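Local coordinates for protein 6-phosphogluconate dehydrogenase (Decarboxylating) (Geobacter metallireducens, PDB 4E21) that probably catalyses the NADP-dependent oxidative decarboxylation of 6-phosphogluconate in the pentose phosphate pathway, at residues Arg150-Met155 with Arg171-Gly176; Val111-Asn116 with Ala205-Lys210; Thr135-Gly140 with Lys160-Arg165. All blocks are in the same frame, centred on the assembly; numbering follows the deposited sequence.

Contact 1 (Arg150-Met155 with Arg171-Gly176)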
ATOM      1  N   ARG B 150      12.774 -30.356  15.527  1.00 36.45           N
ATOM      2  CA  ARG B 150      13.135 -30.189  14.114  1.00 37.81           C
ATOM      3  C   ARG B 150      14.407 -29.390  13.821  1.00 36.74           C
ATOM      4  O   ARG B 150      14.849 -29.326  12.669  1.00 37.42           O
ATOM      5  CB  ARG B 150      11.956 -29.637  13.319  1.00 39.79           C
ATOM      6  CG  ARG B 150      10.776 -30.599  13.294  1.00 43.48           C
ATOM      7  CD  ARG B 150       9.611 -30.066  12.484  1.00 47.12           C
ATOM      8  NE  ARG B 150       8.353 -30.658  12.934  1.00 54.17           N
ATOM      9  CZ  ARG B 150       7.162 -30.402  12.394  1.00 55.84           C
ATOM     10  NH1 ARG B 150       7.063 -29.559  11.372  1.00 54.17           N
ATOM     11  NH2 ARG B 150       6.068 -30.988  12.876  1.00 54.54           N
ATOM     12  N   GLY B 151      15.014 -28.797  14.840  1.00 31.94           N
ATOM     13  CA  GLY B 151      16.169 -27.951  14.583  1.00 33.43           C
ATOM     14  C   GLY B 151      15.749 -26.518  14.265  1.00 31.88           C
ATOM     15  O   GLY B 151      14.660 -26.276  13.751  1.00 33.15           O
ATOM     16  N   TYR B 152      16.621 -25.576  14.605  1.00 30.45           N
ATOM     17  CA  TYR B 152      16.368 -24.151  14.465  1.00 29.21           C
ATOM     18  C   TYR B 152      17.159 -23.673  13.272  1.00 29.43           C
ATOM     19  O   TYR B 152      18.299 -24.111  13.057  1.00 28.38           O
ATOM     20  CB  TYR B 152      16.857 -23.392  15.703  1.00 27.90           C
ATOM     21  CG  TYR B 152      16.271 -23.876  17.015  1.00 30.43           C
ATOM     22  CD1 TYR B 152      16.890 -24.884  17.747  1.00 29.20           C
ATOM     23  CD2 TYR B 152      15.093 -23.326  17.521  1.00 31.28           C
ATOM     24  CE1 TYR B 152      16.351 -25.335  18.947  1.00 30.29           C
ATOM     25  CE2 TYR B 152      14.540 -23.773  18.713  1.00 33.25           C
ATOM     26  CZ  TYR B 152      15.177 -24.780  19.427  1.00 33.05           C
ATOM     27  OH  TYR B 152      14.639 -25.223  20.622  1.00 32.19           O
ATOM     28  N   CYS B 153      16.562 -22.788  12.486  1.00 27.74           N
ATOM     29  CA  CYS B 153      17.318 -22.083  11.460  1.00 26.40           C
ATOM     30  C   CYS B 153      18.118 -20.989  12.166  1.00 24.14           C
ATOM     31  O   CYS B 153      17.556 -20.231  12.942  1.00 23.48           O
ATOM     32  CB  CYS B 153      16.378 -21.450  10.438  1.00 24.71           C
ATOM     33  SG  CYS B 153      17.287 -20.605   9.155  1.00 26.19           S
ATOM     34  N   LEU B 154      19.417 -20.923  11.895  1.00 23.59           N
ATOM     35  CA  LEU B 154      20.339 -20.043  12.632  1.00 26.36           C
ATOM     36  C   LEU B 154      21.086 -19.098  11.708  1.00 25.28           C
ATOM     37  O   LEU B 154      21.738 -19.519  10.738  1.00 26.14           O
ATOM     38  CB  LEU B 154      21.366 -20.856  13.422  1.00 23.96           C
ATOM     39  CG  LEU B 154      20.801 -21.808  14.471  1.00 26.77           C
ATOM     40  CD1 LEU B 154      21.927 -22.498  15.244  1.00 27.77           C
ATOM     41  CD2 LEU B 154      19.893 -21.064  15.415  1.00 27.06           C
HETATM   42  N   MSE B 155      20.975 -17.817  12.010  1.00 22.94           N
HETATM   43  CA  MSE B 155      21.614 -16.793  11.216  1.00 23.25           C
HETATM   44  C   MSE B 155      22.618 -16.084  12.121  1.00 24.93           C
HETATM   45  O   MSE B 155      22.248 -15.471  13.133  1.00 22.75           O
HETATM   46  CB  MSE B 155      20.552 -15.841  10.660  1.00 23.72           C
HETATM   47  CG  MSE B 155      19.589 -16.524   9.660  1.00 22.23           C
HETATM   48 SE   MSE B 155      17.793 -15.803   9.837  0.64 26.25          SE
HETATM   49  CE  MSE B 155      16.968 -17.197  10.936  1.00 22.54           C
ATOM     50  N   ARG B 171      25.710 -27.100  14.466  1.00 32.78           N
ATOM     51  CA  ARG B 171      25.317 -28.366  13.860  1.00 33.30           C
ATOM     52  C   ARG B 171      24.246 -29.091  14.651  1.00 33.35           C
ATOM     53  O   ARG B 171      23.258 -29.563  14.086  1.00 33.74           O
ATOM     54  CB  ARG B 171      26.518 -29.272  13.726  1.00 35.67           C
ATOM     55  CG  ARG B 171      27.244 -29.080  12.438  1.00 39.01           C
ATOM     56  CD  ARG B 171      28.468 -29.949  12.407  1.00 39.09           C
ATOM     57  NE  ARG B 171      28.576 -30.559  11.093  1.00 44.85           N
ATOM     58  CZ  ARG B 171      29.117 -29.952  10.046  1.00 44.48           C
ATOM     59  NH1 ARG B 171      29.608 -28.721  10.176  1.00 37.04           N
ATOM     60  NH2 ARG B 171      29.170 -30.584   8.877  1.00 42.08           N
ATOM     61  N   THR B 172      24.443 -29.183  15.959  1.00 31.03           N
ATOM     62  CA  THR B 172      23.474 -29.849  16.822  1.00 31.11           C
ATOM     63  C   THR B 172      22.142 -29.121  16.803  1.00 31.78           C
ATOM     64  O   THR B 172      21.083 -29.746  16.715  1.00 34.21           O
ATOM     65  CB  THR B 172      23.984 -29.926  18.271  1.00 32.87           C
ATOM     66  OG1 THR B 172      25.174 -30.708  18.292  1.00 33.98           O
ATOM     67  CG2 THR B 172      22.951 -30.561  19.205  1.00 33.78           C
ATOM     68  N   LEU B 173      22.208 -27.796  16.882  1.00 30.20           N
ATOM     69  CA  LEU B 173      21.030 -26.955  16.989  1.00 30.44           C
ATOM     70  C   LEU B 173      20.209 -26.903  15.685  1.00 30.88           C
ATOM     71  O   LEU B 173      18.988 -26.836  15.720  1.00 29.75           O
ATOM     72  CB  LEU B 173      21.464 -25.554  17.375  1.00 29.77           C
ATOM     73  CG  LEU B 173      21.098 -25.026  18.764  1.00 32.82           C
ATOM     74  CD1 LEU B 173      20.822 -26.118  19.742  1.00 30.86           C
ATOM     75  CD2 LEU B 173      22.178 -24.067  19.265  1.00 31.47           C
ATOM     76  N   ALA B 174      20.903 -26.936  14.549  1.00 29.85           N
ATOM     77  CA  ALA B 174      20.295 -26.806  13.229  1.00 29.68           C
ATOM     78  C   ALA B 174      19.614 -28.116  12.777  1.00 31.06           C
ATOM     79  O   ALA B 174      19.861 -29.195  13.351  1.00 32.82           O
ATOM     80  CB  ALA B 174      21.345 -26.350  12.211  1.00 26.60           C
ATOM     81  N   PRO B 175      18.745 -28.024  11.757  1.00 30.76           N
ATOM     82  CA  PRO B 175      17.946 -29.177  11.307  1.00 31.56           C
ATOM     83  C   PRO B 175      18.768 -30.260  10.617  1.00 30.78           C
ATOM     84  O   PRO B 175      18.412 -31.426  10.715  1.00 32.45           O
ATOM     85  CB  PRO B 175      16.969 -28.556  10.301  1.00 30.95           C
ATOM     86  CG  PRO B 175      16.930 -27.087  10.637  1.00 29.12           C
ATOM     87  CD  PRO B 175      18.341 -26.783  11.067  1.00 31.15           C
ATOM     88  N   GLY B 176      19.860 -29.888   9.958  1.00 29.97           N
ATOM     89  CA  GLY B 176      20.587 -30.834   9.131  1.00 28.95           C
ATOM     90  C   GLY B 176      20.011 -30.938   7.727  1.00 31.71           C
ATOM     91  O   GLY B 176      18.815 -30.732   7.512  1.00 30.04           O
TER
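The Tyr152 ring meets Leu173 at its edge: the carbonyl O of Leu173 lies near the ring plane, 3.5 Å from Tyr152 CD1. Tyr152 CG stands beside its own backbone N (chi1 -56°), and this keeps the ring close to the carbonyl that the same N binds. The hydrogen bond from Tyr152 N to Leu173 O is 2.9 Å long and nearly straight, 166° at the hydrogen. Gly151 CA adds a CA-H...O contact to the same oxygen at 3.2 Å, so the last carbonyl of the helix is gripped by two consecutive residues. Gly151, with positive phi (87°), turns the chain out of helix 147-150 and lies against Ala174 and Pro175. Gly151 CA and Pro175 CA are 3.9 Å apart, the closest approach of the two backbones' CA atoms. The Pro175 ring packs along the other backbone, with CD 3.3 Å from Tyr152 O and CB 3.3 Å from Arg150 O. Further on, Leu154 CD1 rests on Leu173 CB at 3.8 Å, the two side chains crossing at about a right angle. The contact joins the start of strand 153-157 to the end of helix 167-173 in the probable NADP-binding domain. Tyr152 and Leu173 also pack on helix 32-43. Leu154 and Ala174 touch Tyr197 of strand 197-201, and Pro175 packs on Gly272 of a second subunit.

Contact 2 (Val111-Asn116 with Ala205-Lys210)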
ATOM      1  N   VAL B 111      30.594 -15.084  23.944  1.00 28.66           N
ATOM      2  CA  VAL B 111      29.227 -14.828  24.398  1.00 26.49           C
ATOM      3  C   VAL B 111      28.305 -14.739  23.179  1.00 26.38           C
ATOM      4  O   VAL B 111      28.585 -14.040  22.204  1.00 25.30           O
ATOM      5  CB  VAL B 111      29.140 -13.526  25.246  1.00 27.91           C
ATOM      6  CG1 VAL B 111      27.693 -13.236  25.700  1.00 27.52           C
ATOM      7  CG2 VAL B 111      30.039 -13.625  26.448  1.00 27.55           C
ATOM      8  N   ILE B 112      27.218 -15.485  23.219  1.00 26.03           N
ATOM      9  CA  ILE B 112      26.283 -15.496  22.117  1.00 27.03           C
ATOM     10  C   ILE B 112      24.967 -14.864  22.548  1.00 27.22           C
ATOM     11  O   ILE B 112      24.419 -15.243  23.582  1.00 29.64           O
ATOM     12  CB  ILE B 112      26.040 -16.928  21.656  1.00 29.36           C
ATOM     13  CG1 ILE B 112      27.383 -17.563  21.274  1.00 28.38           C
ATOM     14  CG2 ILE B 112      24.997 -16.971  20.502  1.00 27.61           C
ATOM     15  CD1 ILE B 112      27.386 -19.052  21.383  1.00 30.79           C
ATOM     16  N   ASP B 113      24.483 -13.885  21.789  1.00 23.78           N
ATOM     17  CA  ASP B 113      23.126 -13.355  22.005  1.00 25.31           C
ATOM     18  C   ASP B 113      22.206 -13.930  20.928  1.00 26.10           C
ATOM     19  O   ASP B 113      22.328 -13.616  19.737  1.00 24.24           O
ATOM     20  CB  ASP B 113      23.111 -11.834  21.953  1.00 26.10           C
ATOM     21  CG  ASP B 113      21.714 -11.253  22.136  1.00 28.83           C
ATOM     22  OD1 ASP B 113      20.788 -12.001  22.494  1.00 29.66           O
ATOM     23  OD2 ASP B 113      21.550 -10.033  21.930  1.00 30.95           O
ATOM     24  N   GLY B 114      21.321 -14.816  21.352  1.00 28.95           N
ATOM     25  CA  GLY B 114      20.467 -15.541  20.445  1.00 29.29           C
ATOM     26  C   GLY B 114      19.050 -15.015  20.467  1.00 29.03           C
ATOM     27  O   GLY B 114      18.182 -15.550  19.793  1.00 31.31           O
ATOM     28  N   GLY B 115      18.816 -13.958  21.232  1.00 30.69           N
ATOM     29  CA  GLY B 115      17.483 -13.395  21.343  1.00 29.86           C
ATOM     30  C   GLY B 115      17.184 -12.403  20.235  1.00 31.53           C
ATOM     31  O   GLY B 115      17.888 -12.344  19.224  1.00 29.64           O
ATOM     32  N   ASN B 116      16.138 -11.610  20.444  1.00 33.19           N
ATOM     33  CA  ASN B 116      15.693 -10.614  19.481  1.00 33.47           C
ATOM     34  C   ASN B 116      16.268  -9.230  19.747  1.00 32.47           C
ATOM     35  O   ASN B 116      15.548  -8.301  20.083  1.00 33.60           O
ATOM     36  CB  ASN B 116      14.171 -10.560  19.500  1.00 36.94           C
ATOM     37  CG  ASN B 116      13.553 -11.888  19.133  1.00 41.70           C
ATOM     38  OD1 ASN B 116      13.787 -12.404  18.039  1.00 44.11           O
ATOM     39  ND2 ASN B 116      12.766 -12.460  20.047  1.00 44.53           N
ATOM     40  N   ALA B 205      25.213  -9.161  11.689  1.00 24.59           N
ATOM     41  CA  ALA B 205      24.716  -9.669  10.415  1.00 23.79           C
ATOM     42  C   ALA B 205      23.655 -10.756  10.606  1.00 25.29           C
ATOM     43  O   ALA B 205      22.702 -10.849   9.806  1.00 20.95           O
ATOM     44  CB  ALA B 205      25.856 -10.177   9.547  1.00 21.06           C
ATOM     45  N   GLY B 206      23.826 -11.577  11.647  1.00 21.90           N
ATOM     46  CA  GLY B 206      22.869 -12.621  11.968  1.00 21.51           C
ATOM     47  C   GLY B 206      21.517 -12.016  12.342  1.00 23.91           C
ATOM     48  O   GLY B 206      20.480 -12.440  11.837  1.00 19.31           O
ATOM     49  N   HIS B 207      21.533 -11.023  13.236  1.00 23.15           N
ATOM     50  CA  HIS B 207      20.301 -10.359  13.650  1.00 23.35           C
ATOM     51  C   HIS B 207      19.743  -9.496  12.525  1.00 22.40           C
ATOM     52  O   HIS B 207      18.541  -9.325  12.434  1.00 20.77           O
ATOM     53  CB  HIS B 207      20.496  -9.516  14.914  1.00 23.82           C
ATOM     54  CG  HIS B 207      20.553 -10.325  16.173  1.00 25.81           C
ATOM     55  ND1 HIS B 207      21.131  -9.860  17.333  1.00 25.98           N
ATOM     56  CD2 HIS B 207      20.104 -11.572  16.451  1.00 25.75           C
ATOM     57  CE1 HIS B 207      21.036 -10.781  18.273  1.00 26.47           C
ATOM     58  NE2 HIS B 207      20.421 -11.832  17.765  1.00 28.08           N
ATOM     59  N   PHE B 208      20.609  -8.962  11.669  1.00 21.49           N
ATOM     60  CA  PHE B 208      20.133  -8.195  10.521  1.00 21.82           C
ATOM     61  C   PHE B 208      19.310  -9.102   9.592  1.00 22.16           C
ATOM     62  O   PHE B 208      18.200  -8.760   9.176  1.00 21.89           O
ATOM     63  CB  PHE B 208      21.285  -7.565   9.747  1.00 21.80           C
ATOM     64  CG  PHE B 208      20.842  -6.579   8.692  1.00 22.95           C
ATOM     65  CD1 PHE B 208      20.274  -7.023   7.498  1.00 22.11           C
ATOM     66  CD2 PHE B 208      21.000  -5.214   8.887  1.00 23.53           C
ATOM     67  CE1 PHE B 208      19.857  -6.120   6.521  1.00 21.37           C
ATOM     68  CE2 PHE B 208      20.586  -4.299   7.907  1.00 25.67           C
ATOM     69  CZ  PHE B 208      20.011  -4.762   6.720  1.00 23.32           C
ATOM     70  N   VAL B 209      19.851 -10.270   9.287  1.00 22.11           N
ATOM     71  CA  VAL B 209      19.148 -11.193   8.422  1.00 21.68           C
ATOM     72  C   VAL B 209      17.904 -11.778   9.088  1.00 21.89           C
ATOM     73  O   VAL B 209      16.894 -11.992   8.422  1.00 23.84           O
ATOM     74  CB  VAL B 209      20.075 -12.293   7.872  1.00 22.15           C
ATOM     75  CG1 VAL B 209      19.256 -13.337   7.086  1.00 19.94           C
ATOM     76  CG2 VAL B 209      21.159 -11.665   6.978  1.00 19.99           C
ATOM     77  N   LYS B 210      17.953 -12.032  10.391  1.00 21.52           N
ATOM     78  CA  LYS B 210      16.780 -12.581  11.081  1.00 22.61           C
ATOM     79  C   LYS B 210      15.630 -11.562  11.084  1.00 21.82           C
ATOM     80  O   LYS B 210      14.454 -11.915  10.948  1.00 21.21           O
ATOM     81  CB  LYS B 210      17.145 -13.000  12.515  1.00 23.49           C
ATOM     82  CG  LYS B 210      15.965 -13.074  13.465  1.00 22.36           C
ATOM     83  CD  LYS B 210      15.155 -14.328  13.254  1.00 25.56           C
ATOM     84  CE  LYS B 210      13.807 -14.247  13.961  1.00 26.14           C
ATOM     85  NZ  LYS B 210      13.972 -14.104  15.423  1.00 33.14           N
TER
HETATM   86  O   HOH W   1      16.818 -14.603  17.244  1.00 32.54           O
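His207 and Lys210, one turn apart on helix 205-232, face the backbone that leaves strand 110-113 through Gly114 and Gly115, the closest CA atoms being those of Asn116 and His207, 7.4 Å apart. His207 points its ring at this bend. Its NE2 lies 3.0 Å from Gly115 O at too poor an angle for a hydrogen bond, and instead bonds weakly to Val139 O. ND1 is hydrogen-bonded to Asp122, which fixes the ring's rotation. Asp113 brings its carboxylate to the ring edge, OD2 3.8 Å from His207 CE1, with the two planes 81° apart. Asp113 OD1 accepts from Gly115 N at 3.1 Å, an Asx turn, and is met from above the carboxylate plane. Asp113 OD2 bonds to Ser117. Lys210 reaches across by bending at chi2 (77°) and chi4 (-62°). Its NZ bonds weakly to Asn116 OD1 at 3.1 Å, to Thr141 O, and to a water that donates to Gly114 O. A bound diol, probably from the crystallisation liquor, lies about 6 Å from the Asn116 side chain. Here a Rossmann-type strand end meets the long helix leading into the helical domain; in this family the active-site cleft probably lies at that junction.

Contact 3 (Thr135-Gly140 with Lys160-Arg165)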
ATOM      1  N   THR B 135      34.840 -12.570  22.532  1.00 26.10           N
ATOM      2  CA  THR B 135      34.221 -12.541  21.220  1.00 27.86           C
ATOM      3  C   THR B 135      32.698 -12.610  21.318  1.00 28.73           C
ATOM      4  O   THR B 135      32.126 -13.548  21.888  1.00 28.77           O
ATOM      5  CB  THR B 135      34.810 -13.591  20.267  1.00 27.42           C
ATOM      6  OG1 THR B 135      36.236 -13.420  20.209  1.00 33.34           O
ATOM      7  CG2 THR B 135      34.253 -13.403  18.879  1.00 27.65           C
ATOM      8  N   TYR B 136      32.051 -11.580  20.792  1.00 27.15           N
ATOM      9  CA  TYR B 136      30.593 -11.472  20.880  1.00 29.05           C
ATOM     10  C   TYR B 136      29.894 -11.904  19.579  1.00 25.87           C
ATOM     11  O   TYR B 136      30.108 -11.304  18.520  1.00 24.80           O
ATOM     12  CB  TYR B 136      30.196 -10.044  21.259  1.00 26.11           C
ATOM     13  CG  TYR B 136      28.743  -9.875  21.672  1.00 27.62           C
ATOM     14  CD1 TYR B 136      28.310 -10.259  22.944  1.00 28.02           C
ATOM     15  CD2 TYR B 136      27.809  -9.299  20.809  1.00 26.60           C
ATOM     16  CE1 TYR B 136      26.990 -10.086  23.335  1.00 27.42           C
ATOM     17  CE2 TYR B 136      26.491  -9.126  21.197  1.00 26.33           C
ATOM     18  CZ  TYR B 136      26.094  -9.523  22.461  1.00 26.50           C
ATOM     19  OH  TYR B 136      24.791  -9.365  22.855  1.00 32.21           O
ATOM     20  N   VAL B 137      29.058 -12.940  19.680  1.00 25.75           N
ATOM     21  CA  VAL B 137      28.387 -13.543  18.526  1.00 24.24           C
ATOM     22  C   VAL B 137      26.862 -13.361  18.556  1.00 25.01           C
ATOM     23  O   VAL B 137      26.212 -13.677  19.558  1.00 24.81           O
ATOM     24  CB  VAL B 137      28.738 -15.038  18.428  1.00 25.49           C
ATOM     25  CG1 VAL B 137      28.101 -15.666  17.202  1.00 23.79           C
ATOM     26  CG2 VAL B 137      30.243 -15.209  18.373  1.00 26.38           C
ATOM     27  N   ASP B 138      26.296 -12.829  17.464  1.00 25.07           N
ATOM     28  CA  ASP B 138      24.841 -12.665  17.367  1.00 24.71           C
ATOM     29  C   ASP B 138      24.206 -13.799  16.571  1.00 24.14           C
ATOM     30  O   ASP B 138      24.667 -14.162  15.488  1.00 24.83           O
ATOM     31  CB  ASP B 138      24.422 -11.280  16.827  1.00 24.43           C
ATOM     32  CG  ASP B 138      25.078 -10.927  15.486  1.00 25.35           C
ATOM     33  OD1 ASP B 138      26.284 -10.595  15.454  1.00 26.21           O
ATOM     34  OD2 ASP B 138      24.379 -10.951  14.458  1.00 25.95           O
ATOM     35  N   VAL B 139      23.170 -14.391  17.139  1.00 22.33           N
ATOM     36  CA  VAL B 139      22.452 -15.445  16.451  1.00 23.63           C
ATOM     37  C   VAL B 139      20.974 -15.102  16.385  1.00 25.57           C
ATOM     38  O   VAL B 139      20.320 -14.932  17.411  1.00 26.96           O
ATOM     39  CB  VAL B 139      22.664 -16.846  17.102  1.00 23.98           C
ATOM     40  CG1 VAL B 139      21.775 -17.895  16.436  1.00 25.26           C
ATOM     41  CG2 VAL B 139      24.117 -17.270  16.995  1.00 23.03           C
ATOM     42  N   GLY B 140      20.463 -14.943  15.171  1.00 24.82           N
ATOM     43  CA  GLY B 140      19.036 -14.855  14.966  1.00 22.87           C
ATOM     44  C   GLY B 140      18.548 -16.275  14.795  1.00 25.82           C
ATOM     45  O   GLY B 140      19.033 -17.010  13.930  1.00 25.44           O
ATOM     46  N   LYS B 160      34.960 -14.663  12.344  1.00 28.26           N
ATOM     47  CA  LYS B 160      35.072 -16.001  11.785  1.00 32.55           C
ATOM     48  C   LYS B 160      35.608 -17.039  12.787  1.00 33.51           C
ATOM     49  O   LYS B 160      35.002 -18.098  12.972  1.00 32.16           O
ATOM     50  CB  LYS B 160      35.918 -15.996  10.514  1.00 34.68           C
ATOM     51  CG  LYS B 160      35.661 -17.240   9.674  1.00 41.65           C
ATOM     52  CD  LYS B 160      35.968 -17.033   8.204  1.00 42.82           C
ATOM     53  CE  LYS B 160      37.469 -17.102   7.944  1.00 50.73           C
ATOM     54  NZ  LYS B 160      37.786 -17.691   6.599  1.00 61.63           N
ATOM     55  N   GLN B 161      36.727 -16.733  13.440  1.00 31.67           N
ATOM     56  CA  GLN B 161      37.328 -17.670  14.391  1.00 35.27           C
ATOM     57  C   GLN B 161      36.335 -18.204  15.428  1.00 34.04           C
ATOM     58  O   GLN B 161      36.326 -19.393  15.729  1.00 33.30           O
ATOM     59  CB  GLN B 161      38.516 -17.026  15.107  1.00 36.99           C
ATOM     60  CG  GLN B 161      38.718 -17.524  16.540  1.00 41.48           C
ATOM     61  CD  GLN B 161      38.333 -16.500  17.632  1.00 44.48           C
ATOM     62  OE1 GLN B 161      38.587 -16.734  18.817  1.00 48.42           O
ATOM     63  NE2 GLN B 161      37.739 -15.368  17.236  1.00 42.18           N
ATOM     64  N   ALA B 162      35.504 -17.323  15.973  1.00 31.90           N
ATOM     65  CA  ALA B 162      34.587 -17.717  17.035  1.00 32.20           C
ATOM     66  C   ALA B 162      33.477 -18.573  16.482  1.00 32.54           C
ATOM     67  O   ALA B 162      33.024 -19.521  17.126  1.00 31.87           O
ATOM     68  CB  ALA B 162      34.003 -16.496  17.725  1.00 32.22           C
ATOM     69  N   VAL B 163      33.031 -18.229  15.282  1.00 32.08           N
ATOM     70  CA  VAL B 163      31.941 -18.957  14.659  1.00 32.56           C
ATOM     71  C   VAL B 163      32.369 -20.369  14.263  1.00 33.53           C
ATOM     72  O   VAL B 163      31.573 -21.323  14.354  1.00 33.70           O
ATOM     73  CB  VAL B 163      31.368 -18.194  13.447  1.00 28.61           C
ATOM     74  CG1 VAL B 163      30.363 -19.073  12.675  1.00 27.72           C
ATOM     75  CG2 VAL B 163      30.715 -16.910  13.933  1.00 27.25           C
ATOM     76  N   GLU B 164      33.618 -20.499  13.820  1.00 32.64           N
ATOM     77  CA  GLU B 164      34.191 -21.818  13.552  1.00 35.78           C
ATOM     78  C   GLU B 164      34.335 -22.638  14.832  1.00 34.75           C
ATOM     79  O   GLU B 164      33.970 -23.814  14.863  1.00 34.79           O
ATOM     80  CB  GLU B 164      35.510 -21.705  12.798  1.00 35.36           C
ATOM     81  CG  GLU B 164      35.290 -21.446  11.316  1.00 39.51           C
ATOM     82  CD  GLU B 164      36.526 -20.927  10.615  1.00 45.94           C
ATOM     83  OE1 GLU B 164      37.552 -20.683  11.297  1.00 44.77           O
ATOM     84  OE2 GLU B 164      36.464 -20.749   9.378  1.00 50.07           O
ATOM     85  N   ARG B 165      34.828 -22.014  15.895  1.00 31.34           N
ATOM     86  CA  ARG B 165      34.888 -22.687  17.183  1.00 33.86           C
ATOM     87  C   ARG B 165      33.498 -23.175  17.585  1.00 36.58           C
ATOM     88  O   ARG B 165      33.353 -24.214  18.228  1.00 37.98           O
ATOM     89  CB  ARG B 165      35.479 -21.773  18.275  1.00 36.30           C
ATOM     90  CG  ARG B 165      37.013 -21.745  18.320  1.00 38.70           C
ATOM     91  CD  ARG B 165      37.560 -21.247  19.680  1.00 43.08           C
ATOM     92  NE  ARG B 165      37.641 -19.788  19.773  1.00 44.25           N
ATOM     93  CZ  ARG B 165      37.531 -19.097  20.912  1.00 44.02           C
ATOM     94  NH1 ARG B 165      37.318 -19.727  22.067  1.00 37.33           N
ATOM     95  NH2 ARG B 165      37.608 -17.769  20.896  1.00 42.06           N
TER
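Thr135 CG2 lies anti to the backbone N, which turns the methyl to Ala162 and leaves OG1 beside that N (chi1 -54°). Val137 sets CG1 anti to its own N (chi1 -177°), and its two methyls divide between Ala162 and Val163. This is helix-on-sheet packing in the Rossmann-type domain: helix 160-165 lies over one face of the mixed sheet at strand 135-142. The axes of the two short segments come within 8.8 Å and cross at -68°. Alternation along the strand puts Thr135 and Val137 on the helix side, while Tyr136 points away and packs against helix 119-130 instead. No hydrogen bond links the segments, so the interface rests on branched and small apolar groups. Ile156 of strand 153-157 extends it by touching both Val137 and Val163. Leu166 also packs on Val137. On the exposed side, the Gln161 chain bends at chi2 and brings NE2 over to Thr135 OG1, 3.9 Å away. The other end of that amide is held within the helix: Arg165 NH2 donates to Gln161 OE1, though the distance of 2.5 Å is doubtfully short. Arg165 also bonds through NH1 to the carbonyl O of Asn108. The small Ala162 faces the strand directly. Its CB is 3.3 Å from Thr135 CG2, a close meeting of methyl groups. Val137 CG2 approaches Ala162 CB from further along the strand, at 4.0 Å. Val137 CG1 then meets Val163 CG2 more loosely, at 4.4 Å.

In the fold
From the N terminus, strand 110-113 is the first of the contact segments and opens the longest loop, which contact 2 closes only at helix 205-232. Contacts 1 and 3 both lie within that span. Strand 135-142 follows, then strand 153-157, with Tyr152 just before it. Helix 160-165 returns to strand 135-142 and closes contact 3; helix 167-173 then closes contact 1. These two loops cross, because their segments alternate along the chain. All three contacts reach one mixed sheet, in which strand 135-142 lies between strands 110-113 and 153-157. Contacts 1 and 3 hold helices on the sheet, whereas contact 2 ties it to the C-terminal helical domain. Met155 also packs on Lys210.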